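Local coordinates for HAD superfamily hydrolase (Brucella suis biovar 1, PDB 6NQ4), which belongs to the haloacid dehalogenase superfamily of hydrolases, probably acts as a phosphatase and binds a sodium ion at its probable active site, at residues 38-43 against 226-231; 72-77 against 222-227; 82-87 against 99-104; 216-221 against 256-261. All coordinates share one frame; numbering follows the deposited sequence.

Contact 1 (38-43 against 226-231). With NA (sodium ion), chain H.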
loop_
_atom_site.group_PDB
_atom_site.type_symbol
_atom_site.label_atom_id
_atom_site.label_comp_id
_atom_site.label_asym_id
_atom_site.label_seq_id
_atom_site.Cartn_x
_atom_site.Cartn_y
_atom_site.Cartn_z
ATOM N N ALA A 38 3.060 0.612 19.361
ATOM C CA ALA A 38 2.262 0.352 18.180
ATOM C C ALA A 38 3.161 -0.117 17.053
ATOM O O ALA A 38 4.372 0.133 17.049
ATOM C CB ALA A 38 1.505 1.594 17.727
ATOM N N ILE A 39 2.535 -0.785 16.086
ATOM C CA ILE A 39 3.203 -1.289 14.899
ATOM C C ILE A 39 2.386 -0.865 13.690
ATOM O O ILE A 39 1.153 -0.950 13.713
ATOM C CB ILE A 39 3.285 -2.829 14.969
ATOM C CG1 ILE A 39 4.367 -3.257 15.958
ATOM C CG2 ILE A 39 3.514 -3.436 13.578
ATOM C CD1 ILE A 39 4.356 -4.755 16.253
ATOM N N PHE A 40 3.069 -0.386 12.643
ATOM C CA PHE A 40 2.476 -0.204 11.316
ATOM C C PHE A 40 3.036 -1.334 10.456
ATOM O O PHE A 40 4.225 -1.320 10.114
ATOM C CB PHE A 40 2.870 1.143 10.694
ATOM C CG PHE A 40 2.308 2.381 11.384
ATOM C CD1 PHE A 40 1.406 2.305 12.437
ATOM C CD2 PHE A 40 2.719 3.638 10.952
ATOM C CE1 PHE A 40 0.921 3.480 13.049
ATOM C CE2 PHE A 40 2.244 4.799 11.543
ATOM C CZ PHE A 40 1.343 4.722 12.594
ATOM N N CYS A 41 2.203 -2.318 10.119
ATOM C CA CYS A 41 2.676 -3.531 9.457
ATOM C C CYS A 41 2.140 -3.638 8.034
ATOM O O CYS A 41 0.933 -3.544 7.812
ATOM C CB CYS A 41 2.301 -4.777 10.269
ATOM S SG CYS A 41 3.066 -6.314 9.657
ATOM N N ASP A 42 3.044 -3.914 7.101
ATOM C CA ASP A 42 2.727 -4.210 5.709
ATOM C C ASP A 42 1.837 -5.456 5.608
ATOM O O ASP A 42 1.853 -6.330 6.479
ATOM C CB ASP A 42 4.088 -4.512 5.070
ATOM C CG ASP A 42 4.071 -4.545 3.591
ATOM O OD1 ASP A 42 3.132 -3.992 2.996
ATOM O OD2 ASP A 42 5.040 -5.116 3.033
ATOM N N VAL A 43 1.066 -5.545 4.521
ATOM C CA VAL A 43 0.172 -6.687 4.301
ATOM C C VAL A 43 0.707 -7.652 3.229
ATOM O O VAL A 43 1.145 -8.767 3.551
ATOM C CB VAL A 43 -1.281 -6.236 4.019
ATOM C CG1 VAL A 43 -2.176 -7.450 3.709
ATOM C CG2 VAL A 43 -1.856 -5.442 5.228
ATOM N N ARG A 226 -3.339 8.723 13.126
ATOM C CA ARG A 226 -4.632 9.088 13.699
ATOM C C ARG A 226 -5.356 7.861 14.233
ATOM O O ARG A 226 -6.011 7.921 15.280
ATOM C CB ARG A 226 -5.508 9.811 12.680
ATOM C CG ARG A 226 -5.092 11.237 12.392
ATOM C CD ARG A 226 -6.138 11.937 11.551
ATOM N NE ARG A 226 -6.301 11.364 10.220
ATOM C CZ ARG A 226 -5.540 11.681 9.173
ATOM N NH1 ARG A 226 -4.549 12.551 9.307
ATOM N NH2 ARG A 226 -5.778 11.140 7.993
ATOM N N ALA A 227 -5.224 6.730 13.540
ATOM C CA ALA A 227 -5.878 5.503 13.980
ATOM C C ALA A 227 -5.318 5.022 15.317
ATOM O O ALA A 227 -6.087 4.690 16.226
ATOM C CB ALA A 227 -5.776 4.431 12.891
ATOM N N VAL A 228 -3.984 4.987 15.465
ATOM C CA VAL A 228 -3.371 4.569 16.729
ATOM C C VAL A 228 -3.773 5.506 17.858
ATOM O O VAL A 228 -4.053 5.076 18.982
ATOM C CB VAL A 228 -1.839 4.527 16.605
ATOM C CG1 VAL A 228 -1.224 4.192 17.968
ATOM C CG2 VAL A 228 -1.401 3.548 15.582
ATOM N N GLU A 229 -3.737 6.817 17.586
ATOM C CA GLU A 229 -3.995 7.772 18.655
ATOM C C GLU A 229 -5.435 7.681 19.119
ATOM O O GLU A 229 -5.721 7.805 20.322
ATOM C CB GLU A 229 -3.607 9.182 18.210
ATOM C CG GLU A 229 -2.095 9.298 18.048
ATOM C CD GLU A 229 -1.609 10.693 17.765
ATOM O OE1 GLU A 229 -2.355 11.475 17.124
ATOM O OE2 GLU A 229 -0.464 10.995 18.175
ATOM N N SER A 230 -6.350 7.407 18.198
ATOM C CA SER A 230 -7.731 7.207 18.609
ATOM C C SER A 230 -7.884 5.921 19.412
ATOM O O SER A 230 -8.563 5.912 20.443
ATOM C CB SER A 230 -8.659 7.213 17.396
ATOM O OG SER A 230 -10.003 7.095 17.826
ATOM N N ILE A 231 -7.246 4.832 18.964
ATOM C CA ILE A 231 -7.337 3.552 19.664
ATOM C C ILE A 231 -6.732 3.649 21.059
ATOM O O ILE A 231 -7.309 3.158 22.034
ATOM C CB ILE A 231 -6.675 2.435 18.831
ATOM C CG1 ILE A 231 -7.525 2.129 17.600
ATOM C CG2 ILE A 231 -6.459 1.170 19.674
ATOM C CD1 ILE A 231 -6.762 1.455 16.518
HETATM NA NA NA H . 4.874 -5.770 0.691
HETATM O O HOH W 1 5.791 -3.496 0.245
HETATM O O HOH W 2 4.369 -6.362 -1.659
#
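Ala-38 and Val-228 mark the closest backbone approach, their CA atoms 7.2 Å apart, where strand 38-41 packs against the C-terminal half of helix 218-232. No hydrogen bond crosses the interface, and the backbones stay far enough apart that side chains alone make the contact. Val-228 carries the helix side. Its CG1 lies 3.8 Å from Ala-38 CB, while its CG2 turns to the ring of Phe-40 and reaches CE1 at 3.4 Å. That methyl comes at the edge of the ring, in the ring plane, so it meets the rim and not the pi face. With CG1 anti to the backbone N (chi1 176°), the valine spreads its two methyls over two alternate residues of the strand. Val-228 was modelled in two conformers, so the short approach to CE1 describes one of them. Phe-40 sends its ring towards the helix from the same strand face as Ala-38, and Val-74 of strand 70-75 also touches it. Beyond the contact, the chain continues to Asp-42, whose OD2 binds the sodium ion at 2.4 Å, together with two waters, Trp-44 O, Asp-246 OD1 and a phosphate oxygen. Its other oxygen, OD1, forms a salt bridge with Lys-215 and accepts a weak bond from Val-43 N, at 3.0 Å and 122°. This is the layout of a Rossmann-like HAD core: an inner parallel strand, covered by a helix, delivers an aspartate at its C-terminal end to the metal site. The position is consistent with that of the first conserved aspartate of the superfamily.

Contact 2 (72-77 against 222-227). With PO4 (phosphate ion), chain G.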
loop_
_atom_site.group_PDB
_atom_site.type_symbol
_atom_site.label_atom_id
_atom_site.label_comp_id
_atom_site.label_asym_id
_atom_site.label_seq_id
_atom_site.Cartn_x
_atom_site.Cartn_y
_atom_site.Cartn_z
ATOM N N ILE A 72 -1.657 -1.611 13.440
ATOM C CA ILE A 72 -2.304 -1.052 12.263
ATOM C C ILE A 72 -1.687 -1.741 11.062
ATOM O O ILE A 72 -0.478 -1.628 10.843
ATOM C CB ILE A 72 -2.097 0.469 12.149
ATOM C CG1 ILE A 72 -2.356 1.182 13.480
ATOM C CG2 ILE A 72 -2.956 1.037 11.001
ATOM C CD1 ILE A 72 -3.770 1.091 14.031
ATOM N N LEU A 73 -2.506 -2.413 10.258
ATOM C CA LEU A 73 -2.005 -2.925 8.990
ATOM C C LEU A 73 -2.078 -1.789 7.976
ATOM O O LEU A 73 -3.136 -1.173 7.806
ATOM C CB LEU A 73 -2.824 -4.125 8.531
ATOM C CG LEU A 73 -2.820 -5.303 9.510
ATOM C CD1 LEU A 73 -3.623 -6.465 8.929
ATOM C CD2 LEU A 73 -1.395 -5.723 9.817
ATOM N N VAL A 74 -0.952 -1.459 7.353
ATOM C CA VAL A 74 -0.848 -0.312 6.461
ATOM C C VAL A 74 -0.416 -0.858 5.105
ATOM O O VAL A 74 0.694 -1.393 4.970
ATOM C CB VAL A 74 0.158 0.721 6.994
ATOM C CG1 VAL A 74 0.251 1.927 6.055
ATOM C CG2 VAL A 74 -0.220 1.168 8.428
ATOM N N THR A 75 -1.291 -0.753 4.110
ATOM C CA THR A 75 -1.088 -1.415 2.834
ATOM C C THR A 75 -1.343 -0.456 1.685
ATOM O O THR A 75 -2.211 0.411 1.762
ATOM C CB THR A 75 -2.042 -2.638 2.699
ATOM O OG1 THR A 75 -1.949 -3.192 1.383
ATOM C CG2 THR A 75 -3.495 -2.259 2.956
ATOM N N ASN A 76 -0.587 -0.623 0.612
ATOM C CA ASN A 76 -0.809 0.171 -0.597
ATOM C C ASN A 76 -1.977 -0.314 -1.468
ATOM O O ASN A 76 -2.168 0.217 -2.569
ATOM C CB ASN A 76 0.479 0.297 -1.420
ATOM C CG ASN A 76 1.313 1.487 -0.980
ATOM O OD1 ASN A 76 0.846 2.319 -0.188
ATOM N ND2 ASN A 76 2.523 1.609 -1.503
ATOM N N SER A 77 -2.769 -1.283 -1.018
ATOM C CA SER A 77 -3.954 -1.664 -1.771
ATOM C C SER A 77 -4.762 -0.425 -2.150
ATOM O O SER A 77 -4.981 0.451 -1.294
ATOM C CB SER A 77 -4.841 -2.571 -0.927
ATOM O OG SER A 77 -6.037 -2.852 -1.637
ATOM N N GLU A 222 0.071 9.520 8.268
ATOM C CA GLU A 222 -0.731 10.360 9.150
ATOM C C GLU A 222 -2.066 9.699 9.466
ATOM O O GLU A 222 -2.568 9.799 10.593
ATOM C CB GLU A 222 -0.909 11.748 8.530
ATOM C CG GLU A 222 0.368 12.587 8.586
ATOM C CD GLU A 222 0.267 13.899 7.834
ATOM O OE1 GLU A 222 -0.597 14.016 6.939
ATOM O OE2 GLU A 222 1.061 14.817 8.140
ATOM N N ALA A 223 -2.649 8.997 8.486
ATOM C CA ALA A 223 -3.898 8.288 8.740
ATOM C C ALA A 223 -3.686 7.129 9.706
ATOM O O ALA A 223 -4.501 6.905 10.612
ATOM C CB ALA A 223 -4.500 7.803 7.427
ATOM N N ALA A 224 -2.579 6.395 9.550
ATOM C CA ALA A 224 -2.258 5.336 10.502
ATOM C C ALA A 224 -2.005 5.903 11.900
ATOM O O ALA A 224 -2.417 5.304 12.902
ATOM C CB ALA A 224 -1.044 4.535 10.011
ATOM N N LEU A 225 -1.332 7.059 11.989
ATOM C CA LEU A 225 -1.110 7.688 13.286
ATOM C C LEU A 225 -2.426 8.138 13.914
ATOM O O LEU A 225 -2.634 7.941 15.116
ATOM C CB LEU A 225 -0.125 8.851 13.149
ATOM C CG LEU A 225 0.276 9.593 14.428
ATOM C CD1 LEU A 225 0.868 8.607 15.416
ATOM C CD2 LEU A 225 1.261 10.716 14.109
ATOM N N ARG A 226 -3.339 8.723 13.126
ATOM C CA ARG A 226 -4.632 9.088 13.699
ATOM C C ARG A 226 -5.356 7.861 14.233
ATOM O O ARG A 226 -6.011 7.921 15.280
ATOM C CB ARG A 226 -5.508 9.811 12.680
ATOM C CG ARG A 226 -5.092 11.237 12.392
ATOM C CD ARG A 226 -6.138 11.937 11.551
ATOM N NE ARG A 226 -6.301 11.364 10.220
ATOM C CZ ARG A 226 -5.540 11.681 9.173
ATOM N NH1 ARG A 226 -4.549 12.551 9.307
ATOM N NH2 ARG A 226 -5.778 11.140 7.993
ATOM N N ALA A 227 -5.224 6.730 13.540
ATOM C CA ALA A 227 -5.878 5.503 13.980
ATOM C C ALA A 227 -5.318 5.022 15.317
ATOM O O ALA A 227 -6.087 4.690 16.226
ATOM C CB ALA A 227 -5.776 4.431 12.891
HETATM P P PO4 G . 1.474 -3.727 0.441
HETATM O O1 PO4 G . 2.802 -4.474 0.557
HETATM O O2 PO4 G . 0.397 -4.429 1.249
HETATM O O3 PO4 G . 1.203 -3.922 -1.063
HETATM O O4 PO4 G . 1.652 -2.259 0.741
#
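Ile-72, Val-74 and Ala-224 meet where strand 70-75 and helix 218-232 run almost antiparallel, at 167°, with the axes of the short segments 9.5 Å apart. The helix touches the strand through the methyls of Ala-224 and Ala-227. Ala-224 CB sits over the strand between two alternate residues, 3.8 Å from Val-74 CG2 and 4.1 Å from Ile-72 CG2. One turn on, Ala-227 CB takes Ile-72 CD1, also at 4.1 Å. The isoleucine thus uses two branches: CG2 faces Ala-224, while CG1, placed beside the backbone N and away from the carbonyl carbon (chi1 -47°), carries CD1 along the helix to Ala-227. Every touching side chain is apolar and buried, and no hydrogen bond joins the segments. Past the last strand residue the chain becomes polar. Thr-75 OG1 donates to phosphate O2 at 2.7 Å and accepts from Ser-77 N at 3.2 Å, with an N-H...O angle of 166°. That second bond makes an ST turn, which helps orient the hydroxyl that also bonds the phosphate. Asn-76 N gives phosphate O4 a nearly straight bond of 2.8 Å. Lys-215 NZ and Trp-44 N are hydrogen-bonded to the ion as well. It probably came from the crystallisation liquor, and the site is consistent with the phosphate pocket of HAD phosphatases, with Thr-75 where their second motif lies. In the sheet, strand 70-75 is hydrogen-bonded between strands 38-41 and 100-103, and helix 218-232 spans all three: Ala-224 also touches Phe-40, Ala-223 touches Val-102, and Ala-227 touches Arg-100.

Contact 3 (82-87 against 99-104)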
loop_
_atom_site.group_PDB
_atom_site.type_symbol
_atom_site.label_atom_id
_atom_site.label_comp_id
_atom_site.label_asym_id
_atom_site.label_seq_id
_atom_site.Cartn_x
_atom_site.Cartn_y
_atom_site.Cartn_z
ATOM N N PRO A 82 -12.466 -1.798 4.058
ATOM C CA PRO A 82 -13.381 -2.929 4.284
ATOM C C PRO A 82 -13.179 -4.060 3.297
ATOM O O PRO A 82 -13.335 -5.226 3.664
ATOM C CB PRO A 82 -14.776 -2.286 4.184
ATOM C CG PRO A 82 -14.539 -0.859 4.633
ATOM C CD PRO A 82 -13.240 -0.541 3.902
ATOM N N GLY A 83 -12.764 -3.760 2.065
ATOM C CA GLY A 83 -12.494 -4.827 1.105
ATOM C C GLY A 83 -11.227 -5.589 1.430
ATOM O O GLY A 83 -11.172 -6.811 1.252
ATOM N N VAL A 84 -10.190 -4.884 1.911
ATOM C CA VAL A 84 -8.964 -5.558 2.342
ATOM C C VAL A 84 -9.241 -6.447 3.549
ATOM O O VAL A 84 -8.735 -7.570 3.627
ATOM C CB VAL A 84 -7.866 -4.511 2.612
ATOM C CG1 VAL A 84 -6.639 -5.154 3.287
ATOM C CG2 VAL A 84 -7.497 -3.785 1.296
ATOM N N VAL A 85 -10.052 -5.969 4.498
ATOM C CA VAL A 85 -10.431 -6.796 5.644
ATOM C C VAL A 85 -11.140 -8.068 5.182
ATOM O O VAL A 85 -10.827 -9.175 5.643
ATOM C CB VAL A 85 -11.303 -5.994 6.634
ATOM C CG1 VAL A 85 -11.999 -6.923 7.633
ATOM C CG2 VAL A 85 -10.458 -4.983 7.407
ATOM N N ALA A 86 -12.124 -7.933 4.287
ATOM C CA ALA A 86 -12.867 -9.107 3.830
ATOM C C ALA A 86 -11.950 -10.101 3.132
ATOM O O ALA A 86 -12.043 -11.318 3.355
ATOM C CB ALA A 86 -13.986 -8.677 2.887
ATOM N N GLN A 87 -11.045 -9.600 2.293
ATOM C CA GLN A 87 -10.119 -10.494 1.611
ATOM C C GLN A 87 -9.209 -11.209 2.604
ATOM O O GLN A 87 -8.976 -12.422 2.476
ATOM C CB GLN A 87 -9.313 -9.723 0.582
ATOM C CG GLN A 87 -8.257 -10.579 -0.057
ATOM C CD GLN A 87 -7.473 -9.782 -1.053
ATOM O OE1 GLN A 87 -7.216 -8.594 -0.833
ATOM N NE2 GLN A 87 -7.067 -10.422 -2.155
ATOM N N ASP A 99 -5.658 -4.381 14.904
ATOM C CA ASP A 99 -6.659 -3.448 15.403
ATOM C C ASP A 99 -7.388 -2.718 14.291
ATOM O O ASP A 99 -8.612 -2.554 14.370
ATOM C CB ASP A 99 -6.000 -2.429 16.338
ATOM C CG ASP A 99 -5.550 -3.058 17.637
ATOM O OD1 ASP A 99 -6.365 -3.069 18.587
ATOM O OD2 ASP A 99 -4.405 -3.569 17.695
ATOM N N ARG A 100 -6.675 -2.307 13.244
ATOM C CA ARG A 100 -7.284 -1.547 12.163
ATOM C C ARG A 100 -6.442 -1.718 10.910
ATOM O O ARG A 100 -5.245 -2.023 10.992
ATOM C CB ARG A 100 -7.438 -0.060 12.521
ATOM C CG ARG A 100 -8.873 0.405 12.325
ATOM C CD ARG A 100 -9.078 1.875 12.595
ATOM N NE ARG A 100 -9.700 2.120 13.886
ATOM C CZ ARG A 100 -9.914 3.339 14.361
ATOM N NH1 ARG A 100 -10.487 3.511 15.545
ATOM N NH2 ARG A 100 -9.541 4.387 13.637
ATOM N N VAL A 101 -7.096 -1.542 9.753
ATOM C CA VAL A 101 -6.439 -1.526 8.447
ATOM C C VAL A 101 -6.548 -0.122 7.875
ATOM O O VAL A 101 -7.634 0.479 7.904
ATOM C CB VAL A 101 -7.090 -2.543 7.491
ATOM C CG1 VAL A 101 -6.447 -2.466 6.103
ATOM C CG2 VAL A 101 -6.951 -3.960 8.044
ATOM N N VAL A 102 -5.426 0.411 7.386
ATOM C CA VAL A 102 -5.387 1.677 6.661
ATOM C C VAL A 102 -4.781 1.408 5.297
ATOM O O VAL A 102 -3.686 0.849 5.205
ATOM C CB VAL A 102 -4.569 2.735 7.424
ATOM C CG1 VAL A 102 -4.386 3.978 6.568
ATOM C CG2 VAL A 102 -5.257 3.085 8.753
ATOM N N THR A 103 -5.483 1.796 4.242
ATOM C CA THR A 103 -5.037 1.500 2.887
ATOM C C THR A 103 -4.718 2.775 2.121
ATOM O O THR A 103 -5.214 3.867 2.424
ATOM C CB THR A 103 -6.062 0.680 2.089
ATOM O OG1 THR A 103 -7.138 1.547 1.673
ATOM C CG2 THR A 103 -6.612 -0.477 2.889
ATOM N N SER A 104 -3.920 2.608 1.062
ATOM C CA SER A 104 -3.700 3.713 0.136
ATOM C C SER A 104 -5.018 4.178 -0.476
ATOM O O SER A 104 -5.252 5.381 -0.615
ATOM C CB SER A 104 -2.690 3.276 -0.937
ATOM O OG SER A 104 -2.483 4.303 -1.889
#
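Val-84 and Val-101 face each other with their branches forked, and each fork reaches two neighbours. Val-84 puts CG1 against Val-101 CG1 at 3.9 Å and CG2 against Thr-103 CG2 at 3.8 Å. Val-101 answers with its other methyl, CG2, which meets Val-85 CG2 at 3.7 Å. The four side chains therefore form an alternating row, Val-85, Val-101, Val-84, Thr-103, joined methyl to methyl. Val-101 lies slantwise to both Val-84 and Val-85, whereas Val-84 and Thr-103 lie alongside each other, pointing opposite ways. Val-101 holds CG1 anti to its own backbone N (chi1 177°) and CG2 beside that N, which splits the two methyls between successive helix residues. Val-85 lies at the margin of the contact, where it is partly exposed; the other three are buried. Thr-103 divides its branches by polarity: its CG2 packs on the helix, while OG1, set between the backbone N and the carbonyl carbon (chi1 76°), serves as an N-cap for helix 104-114 through Asp-106 N and is also hydrogen-bonded to Arg-79 O. The threonine thus packs on one helix while capping another. The two backbones come nearest at Val-85 and Val-101, with CA atoms 7.2 Å apart. The axes approach to 8.6 Å at 124°, so the helix runs back slantwise over the strand. Strand 100-103 lies at one edge of the parallel sheet beside strand 70-75, and helix 81-90 joins the two. The contact is the helix-on-second-strand packing of a beta-alpha-beta crossover in the Rossmann-like HAD domain.

Contact 4 (216-221 against 256-261)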
loop_
_atom_site.group_PDB
_atom_site.type_symbol
_atom_site.label_atom_id
_atom_site.label_comp_id
_atom_site.label_asym_id
_atom_site.label_seq_id
_atom_site.Cartn_x
_atom_site.Cartn_y
_atom_site.Cartn_z
ATOM N N PRO A 216 5.487 5.538 -0.104
ATOM C CA PRO A 216 6.134 6.098 1.093
ATOM C C PRO A 216 5.666 7.507 1.469
ATOM O O PRO A 216 6.295 8.142 2.327
ATOM C CB PRO A 216 7.594 6.193 0.658
ATOM C CG PRO A 216 7.482 6.555 -0.823
ATOM C CD PRO A 216 6.298 5.741 -1.321
ATOM N N HIS A 217 4.582 7.986 0.859
ATOM C CA HIS A 217 4.161 9.365 1.072
ATOM C C HIS A 217 3.481 9.527 2.431
ATOM O O HIS A 217 2.907 8.585 3.002
ATOM C CB HIS A 217 3.268 9.821 -0.081
ATOM C CG HIS A 217 3.891 9.575 -1.417
ATOM N ND1 HIS A 217 4.814 10.434 -1.973
ATOM C CD2 HIS A 217 3.760 8.544 -2.285
ATOM C CE1 HIS A 217 5.209 9.954 -3.140
ATOM N NE2 HIS A 217 4.593 8.802 -3.348
ATOM N N ARG A 218 3.534 10.760 2.938
ATOM C CA ARG A 218 3.099 11.008 4.309
ATOM C C ARG A 218 1.618 10.754 4.582
ATOM O O ARG A 218 1.305 10.328 5.705
ATOM C CB ARG A 218 3.511 12.417 4.746
ATOM C CG ARG A 218 3.320 12.637 6.231
ATOM C CD ARG A 218 3.640 14.051 6.616
ATOM N NE ARG A 218 5.033 14.359 6.363
ATOM C CZ ARG A 218 5.493 15.590 6.163
ATOM N NH1 ARG A 218 4.660 16.623 6.182
ATOM N NH2 ARG A 218 6.780 15.788 5.932
ATOM N N PRO A 219 0.667 11.010 3.656
ATOM C CA PRO A 219 -0.751 10.925 4.067
ATOM C C PRO A 219 -1.157 9.594 4.667
ATOM O O PRO A 219 -1.915 9.567 5.647
ATOM C CB PRO A 219 -1.517 11.252 2.785
ATOM C CG PRO A 219 -0.595 12.189 2.062
ATOM C CD PRO A 219 0.785 11.605 2.309
ATOM N N ILE A 220 -0.665 8.479 4.132
ATOM C CA ILE A 220 -1.071 7.197 4.697
ATOM C C ILE A 220 -0.519 7.019 6.107
ATOM O O ILE A 220 -1.193 6.435 6.975
ATOM C CB ILE A 220 -0.689 6.043 3.743
ATOM C CG1 ILE A 220 -1.449 4.762 4.123
ATOM C CG2 ILE A 220 0.832 5.821 3.689
ATOM C CD1 ILE A 220 -1.246 3.625 3.128
ATOM N N TYR A 221 0.684 7.549 6.377
ATOM C CA TYR A 221 1.264 7.465 7.718
ATOM C C TYR A 221 0.498 8.329 8.697
ATOM O O TYR A 221 0.283 7.923 9.840
ATOM C CB TYR A 221 2.757 7.829 7.693
ATOM C CG TYR A 221 3.544 6.740 7.016
ATOM C CD1 TYR A 221 3.929 5.600 7.718
ATOM C CD2 TYR A 221 3.803 6.790 5.653
ATOM C CE1 TYR A 221 4.602 4.560 7.087
ATOM C CE2 TYR A 221 4.445 5.759 5.020
ATOM C CZ TYR A 221 4.847 4.645 5.739
ATOM O OH TYR A 221 5.493 3.596 5.110
ATOM N N ALA A 256 10.925 5.595 7.512
ATOM C CA ALA A 256 12.066 6.459 7.802
ATOM C C ALA A 256 11.713 7.931 7.600
ATOM O O ALA A 256 12.037 8.775 8.446
ATOM C CB ALA A 256 13.249 6.054 6.924
ATOM N N ASP A 257 11.043 8.257 6.489
ATOM C CA ASP A 257 10.688 9.652 6.222
ATOM C C ASP A 257 9.678 10.189 7.233
ATOM O O ASP A 257 9.650 11.397 7.490
ATOM C CB ASP A 257 10.126 9.795 4.807
ATOM C CG ASP A 257 11.184 9.648 3.725
ATOM O OD1 ASP A 257 12.397 9.645 4.039
ATOM O OD2 ASP A 257 10.789 9.559 2.544
ATOM N N PHE A 258 8.844 9.322 7.808
ATOM C CA PHE A 258 7.897 9.733 8.840
ATOM C C PHE A 258 8.527 9.750 10.221
ATOM O O PHE A 258 7.882 10.203 11.172
ATOM C CB PHE A 258 6.701 8.769 8.827
ATOM C CG PHE A 258 5.478 9.278 9.550
ATOM C CD1 PHE A 258 4.878 10.475 9.187
ATOM C CD2 PHE A 258 4.906 8.530 10.565
ATOM C CE1 PHE A 258 3.740 10.919 9.840
ATOM C CE2 PHE A 258 3.759 8.960 11.213
ATOM C CZ PHE A 258 3.176 10.153 10.853
ATOM N N GLY A 259 9.764 9.284 10.353
ATOM C CA GLY A 259 10.441 9.295 11.633
ATOM C C GLY A 259 10.269 8.050 12.475
ATOM O O GLY A 259 10.447 8.126 13.696
ATOM N N LEU A 260 9.944 6.905 11.873
ATOM C CA LEU A 260 9.740 5.658 12.599
ATOM C C LEU A 260 10.914 4.708 12.405
ATOM O O LEU A 260 11.506 4.639 11.320
ATOM C CB LEU A 260 8.488 4.922 12.106
ATOM C CG LEU A 260 7.220 5.765 11.966
ATOM C CD1 LEU A 260 6.074 4.879 11.477
ATOM C CD2 LEU A 260 6.850 6.477 13.269
ATOM N N ASP A 261 11.217 3.954 13.461
ATOM C CA ASP A 261 12.072 2.780 13.335
ATOM C C ASP A 261 11.417 1.775 12.393
ATOM O O ASP A 261 10.187 1.692 12.291
ATOM C CB ASP A 261 12.248 2.111 14.699
ATOM C CG ASP A 261 13.062 2.951 15.689
ATOM O OD1 ASP A 261 13.665 3.991 15.312
ATOM O OD2 ASP A 261 13.100 2.552 16.873
HETATM O O HOH W 3 8.303 9.949 1.741
#
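Tyr-221 and Phe-258 form the tight part of the contact. Tyr-221 CB stands over the centre of the phenylalanine ring, 3.5 Å from the centroid and 8° off the normal, an almost vertical CH-pi contact. The tyrosine side chain, its ring leaving beside the backbone N (chi1 -71°), runs the opposite way to that of Phe-258: the two centroids are 5.6 Å apart and the planes tilt by 34°. Leu-260 CD1 lies in the plane of the Phe-258 ring, at its edge, and reaches Tyr-221 CD1 only at 4.4 Å. The other side is looser and wetter. Exposed Arg-218, modelled in two conformers, lays its CG 4.0 Å from Phe-258 CD1. Further along this looser side, Pro-216 and Asp-257 are bridged by a water that donates to Pro-216 O at 2.8 Å and to Asp-257 OD2 at 2.6 Å; the same carboxylate oxygen has a salt bridge to Lys-253. Gly-259 ends helix 248-258 in a Schellman motif, its N bonded to Ala-256 O at 3.0 Å, and the chain turns towards strand 261-265. Thus the start of helix 218-232 packs on the end of helix 248-258, with Tyr-221 and Leu-260 both resting on Phe-40 of strand 38-41.

How the contacts relate
Contacts 1, 2 and 4 all use helix 218-232. The centres of contacts 1 and 2 are about 6 Å apart, and their strands are joined by probable hydrogen bonds such as Cys-41 O to Val-74 N, 2.8 Å. Phe-40 connects contacts 1 and 4, its CD2 lying 3.6 Å from Leu-260 CD1. Leu-73 O to Val-102 N, 2.8 Å, ties contact 2 to contact 3 at the sheet edge. Contacts 3 and 4, about 19 Å apart between centres, still meet through Ile-220 CD1, 3.5 Å from Ser-104 N. At the probable active site, the loops after strands 38-41 and 70-75 converge: phosphate O1 lies 2.4 Å from the sodium ion held by Asp-42.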